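Local coordinates for transcriptional regulator (Streptococcus dysgalactiae, PDB 4YV9), which probably acts as a quorum-sensing transcriptional regulator, binding DNA through a helix-turn-helix domain and SHP pheromone peptides through a helical repeat domain, at residues B[189-194]-B[205-210]. Sequence-based numbering, arbitrary orientation.
Sequences INCLII and HYLIEK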
ATOM      1  N   ILE B 189      14.461   4.510   8.892  1.00 32.98           N
ATOM      2  CA  ILE B 189      15.732   3.912   8.499  1.00 35.12           C
ATOM      3  C   ILE B 189      16.727   4.987   8.032  1.00 38.33           C
ATOM      4  O   ILE B 189      17.906   4.940   8.387  1.00 41.74           O
ATOM      5  CB  ILE B 189      15.527   2.848   7.399  1.00 38.53           C
ATOM      6  CG1 ILE B 189      14.739   1.658   7.972  1.00 37.42           C
ATOM      7  CG2 ILE B 189      16.879   2.385   6.830  1.00 44.12           C
ATOM      8  CD1 ILE B 189      14.310   0.638   6.948  1.00 38.74           C
ATOM      9  N   ASN B 190      16.240   5.959   7.262  1.00 41.18           N
ATOM     10  CA  ASN B 190      17.054   7.095   6.813  1.00 42.17           C
ATOM     11  C   ASN B 190      17.650   7.846   8.005  1.00 44.07           C
ATOM     12  O   ASN B 190      18.817   8.221   7.996  1.00 41.99           O
ATOM     13  CB  ASN B 190      16.216   8.047   5.943  1.00 41.67           C
ATOM     14  CG  ASN B 190      17.052   9.164   5.306  1.00 55.89           C
ATOM     15  OD1 ASN B 190      17.920   8.906   4.476  1.00 52.21           O
ATOM     16  ND2 ASN B 190      16.769  10.410   5.678  1.00 58.06           N
ATOM     17  N   CYS B 191      16.852   8.049   9.045  1.00 46.56           N
ATOM     18  CA  CYS B 191      17.366   8.731  10.224  1.00 49.21           C
ATOM     19  C   CYS B 191      18.381   7.858  10.953  1.00 48.18           C
ATOM     20  O   CYS B 191      19.385   8.360  11.458  1.00 49.46           O
ATOM     21  CB  CYS B 191      16.236   9.121  11.180  1.00 42.19           C
ATOM     22  SG  CYS B 191      16.751  10.348  12.408  1.00 49.72           S
ATOM     23  N   LEU B 192      18.106   6.557  11.012  1.00 41.63           N
ATOM     24  CA  LEU B 192      19.010   5.607  11.652  1.00 47.14           C
ATOM     25  C   LEU B 192      20.387   5.632  10.989  1.00 39.83           C
ATOM     26  O   LEU B 192      21.412   5.577  11.660  1.00 42.01           O
ATOM     27  CB  LEU B 192      18.421   4.193  11.607  1.00 47.47           C
ATOM     28  CG  LEU B 192      19.335   3.047  12.060  1.00 43.53           C
ATOM     29  CD1 LEU B 192      19.884   3.284  13.472  1.00 39.46           C
ATOM     30  CD2 LEU B 192      18.629   1.702  11.982  1.00 43.06           C
ATOM     31  N   ILE B 193      20.399   5.732   9.667  1.00 41.50           N
ATOM     32  CA  ILE B 193      21.659   5.840   8.920  1.00 50.27           C
ATOM     33  C   ILE B 193      22.495   7.044   9.379  1.00 52.79           C
ATOM     34  O   ILE B 193      23.702   6.920   9.623  1.00 51.31           O
ATOM     35  CB  ILE B 193      21.381   5.923   7.397  1.00 48.37           C
ATOM     36  CG1 ILE B 193      21.080   4.527   6.859  1.00 50.04           C
ATOM     37  CG2 ILE B 193      22.560   6.529   6.647  1.00 50.52           C
ATOM     38  CD1 ILE B 193      20.373   4.524   5.509  1.00 60.50           C
ATOM     39  N   ILE B 194      21.843   8.195   9.523  1.00 50.11           N
ATOM     40  CA  ILE B 194      22.510   9.418   9.962  1.00 49.62           C
ATOM     41  C   ILE B 194      22.977   9.307  11.410  1.00 50.02           C
ATOM     42  O   ILE B 194      24.070   9.753  11.763  1.00 56.20           O
ATOM     43  CB  ILE B 194      21.576  10.635   9.812  1.00 51.78           C
ATOM     44  CG1 ILE B 194      21.130  10.775   8.359  1.00 57.58           C
ATOM     45  CG2 ILE B 194      22.261  11.902  10.280  1.00 57.96           C
ATOM     46  CD1 ILE B 194      20.198  11.938   8.111  1.00 59.23           C
ATOM     47  N   HIS B 205      19.779   3.181  18.826  1.00 48.77           N
ATOM     48  CA  HIS B 205      19.101   2.133  19.582  1.00 49.93           C
ATOM     49  C   HIS B 205      17.587   2.334  19.600  1.00 49.91           C
ATOM     50  O   HIS B 205      16.838   1.401  19.313  1.00 46.55           O
ATOM     51  CB  HIS B 205      19.630   2.067  21.012  1.00 56.68           C
ATOM     52  CG  HIS B 205      19.002   0.985  21.827  1.00 62.62           C
ATOM     53  ND1 HIS B 205      17.849   1.175  22.557  1.00 71.13           N
ATOM     54  CD2 HIS B 205      19.348  -0.314  22.003  1.00 67.51           C
ATOM     55  CE1 HIS B 205      17.517   0.047  23.160  1.00 73.30           C
ATOM     56  NE2 HIS B 205      18.415  -0.870  22.841  1.00 75.56           N
ATOM     57  N   TYR B 206      17.145   3.542  19.940  1.00 50.98           N
ATOM     58  CA  TYR B 206      15.726   3.895  19.838  1.00 51.19           C
ATOM     59  C   TYR B 206      15.138   3.552  18.463  1.00 50.42           C
ATOM     60  O   TYR B 206      14.086   2.929  18.377  1.00 42.15           O
ATOM     61  CB  TYR B 206      15.519   5.390  20.137  1.00 55.69           C
ATOM     62  CG  TYR B 206      14.105   5.900  19.859  1.00 52.60           C
ATOM     63  CD1 TYR B 206      13.733   6.321  18.584  1.00 51.81           C
ATOM     64  CD2 TYR B 206      13.153   5.966  20.871  1.00 57.00           C
ATOM     65  CE1 TYR B 206      12.450   6.781  18.321  1.00 55.78           C
ATOM     66  CE2 TYR B 206      11.864   6.431  20.622  1.00 55.64           C
ATOM     67  CZ  TYR B 206      11.521   6.837  19.341  1.00 61.67           C
ATOM     68  OH  TYR B 206      10.251   7.295  19.066  1.00 62.84           O
ATOM     69  N   LEU B 207      15.818   3.964  17.389  1.00 44.54           N
ATOM     70  CA  LEU B 207      15.286   3.815  16.040  1.00 42.42           C
ATOM     71  C   LEU B 207      15.192   2.360  15.598  1.00 43.76           C
ATOM     72  O   LEU B 207      14.257   1.969  14.906  1.00 38.01           O
ATOM     73  CB  LEU B 207      16.147   4.597  15.038  1.00 38.45           C
ATOM     74  CG  LEU B 207      15.929   6.102  15.086  1.00 45.42           C
ATOM     75  CD1 LEU B 207      17.029   6.849  14.334  1.00 51.17           C
ATOM     76  CD2 LEU B 207      14.556   6.438  14.531  1.00 42.80           C
ATOM     77  N   ILE B 208      16.181   1.577  16.000  1.00 43.36           N
ATOM     78  CA  ILE B 208      16.220   0.151  15.720  1.00 47.56           C
ATOM     79  C   ILE B 208      15.014  -0.555  16.340  1.00 46.37           C
ATOM     80  O   ILE B 208      14.340  -1.353  15.688  1.00 39.02           O
ATOM     81  CB  ILE B 208      17.537  -0.456  16.259  1.00 44.70           C
ATOM     82  CG1 ILE B 208      18.692  -0.083  15.329  1.00 40.24           C
ATOM     83  CG2 ILE B 208      17.425  -1.961  16.422  1.00 51.76           C
ATOM     84  CD1 ILE B 208      20.062  -0.138  16.019  1.00 41.34           C
ATOM     85  N   GLU B 209      14.736  -0.237  17.597  1.00 47.57           N
ATOM     86  CA  GLU B 209      13.560  -0.785  18.277  1.00 50.40           C
ATOM     87  C   GLU B 209      12.253  -0.385  17.563  1.00 48.43           C
ATOM     88  O   GLU B 209      11.392  -1.232  17.333  1.00 43.84           O
ATOM     89  CB  GLU B 209      13.547  -0.334  19.739  1.00 49.68           C
ATOM     90  CG  GLU B 209      12.363  -0.828  20.538  1.00 71.79           C
ATOM     91  CD  GLU B 209      11.181   0.127  20.486  1.00 74.77           C
ATOM     92  OE1 GLU B 209      11.372   1.291  20.072  1.00 76.42           O
ATOM     93  OE2 GLU B 209      10.071  -0.296  20.852  1.00 70.59           O
ATOM     94  N   LYS B 210      12.115   0.892  17.203  1.00 48.74           N
ATOM     95  CA  LYS B 210      10.943   1.363  16.455  1.00 42.23           C
ATOM     96  C   LYS B 210      10.813   0.677  15.096  1.00 39.21           C
ATOM     97  O   LYS B 210       9.729   0.252  14.715  1.00 39.05           O
ATOM     98  CB  LYS B 210      10.990   2.877  16.239  1.00 41.49           C
ATOM     99  CG  LYS B 210      11.074   3.706  17.506  1.00 46.69           C
ATOM    100  CD  LYS B 210       9.879   3.475  18.426  1.00 50.92           C
ATOM    101  CE  LYS B 210       8.574   3.927  17.816  1.00 49.12           C
ATOM    102  NZ  LYS B 210       7.445   3.695  18.802  1.00 49.84           N
TER
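Leu-207 and Leu-192 form the closest CA pair of the two segments, 6.0 Å apart. The segments run nearly antiparallel, at 155°, with axes 9.4 Å apart. Followed outward, Leu-207 first places its CB against the CB of Leu-192, at 4.1 Å. With CG anti to its carbonyl carbon (chi1 -75°), the chain then continues to CD1, which lands on the backbone of the other helix: this methyl lies 3.5 Å from the N of Leu-192 and 3.6 Å from its CA. The same CD1 also touches Cys-191, being 4.0 Å from both CB and SG, so one methyl is laid against two consecutive residues of the helix. The small thiol of Cys-191 suits this place, bringing little bulk while adding an apolar flank to the methyl's seat.

Leu-192 reaches back with the other end of its side chain. CG stands anti to the backbone N (chi1 172°), and both methyls meet CG1 of Ile-208, CD2 at 3.8 Å and CD1 slightly farther. A forked leucine can thus pack against the methylene of a beta-branched neighbour with two carbons at once. All four residues are buried, and their side chains meet only through apolar packing, as fits the interior of a helical hairpin.

That hairpin, formed by helices 179-197 and 201-215, belongs to the TPR-like C-terminal domain. Ile-189, Asn-190 and Ile-193 of helix 179-197 also pack on a modified side chain of the bound peptide. Helix 157-169 adjoins the hairpin through Thr-164, which touches Cys-191, while helix 221-236 supplies Val-230 to Leu-192 and Tyr-234 to Ile-208.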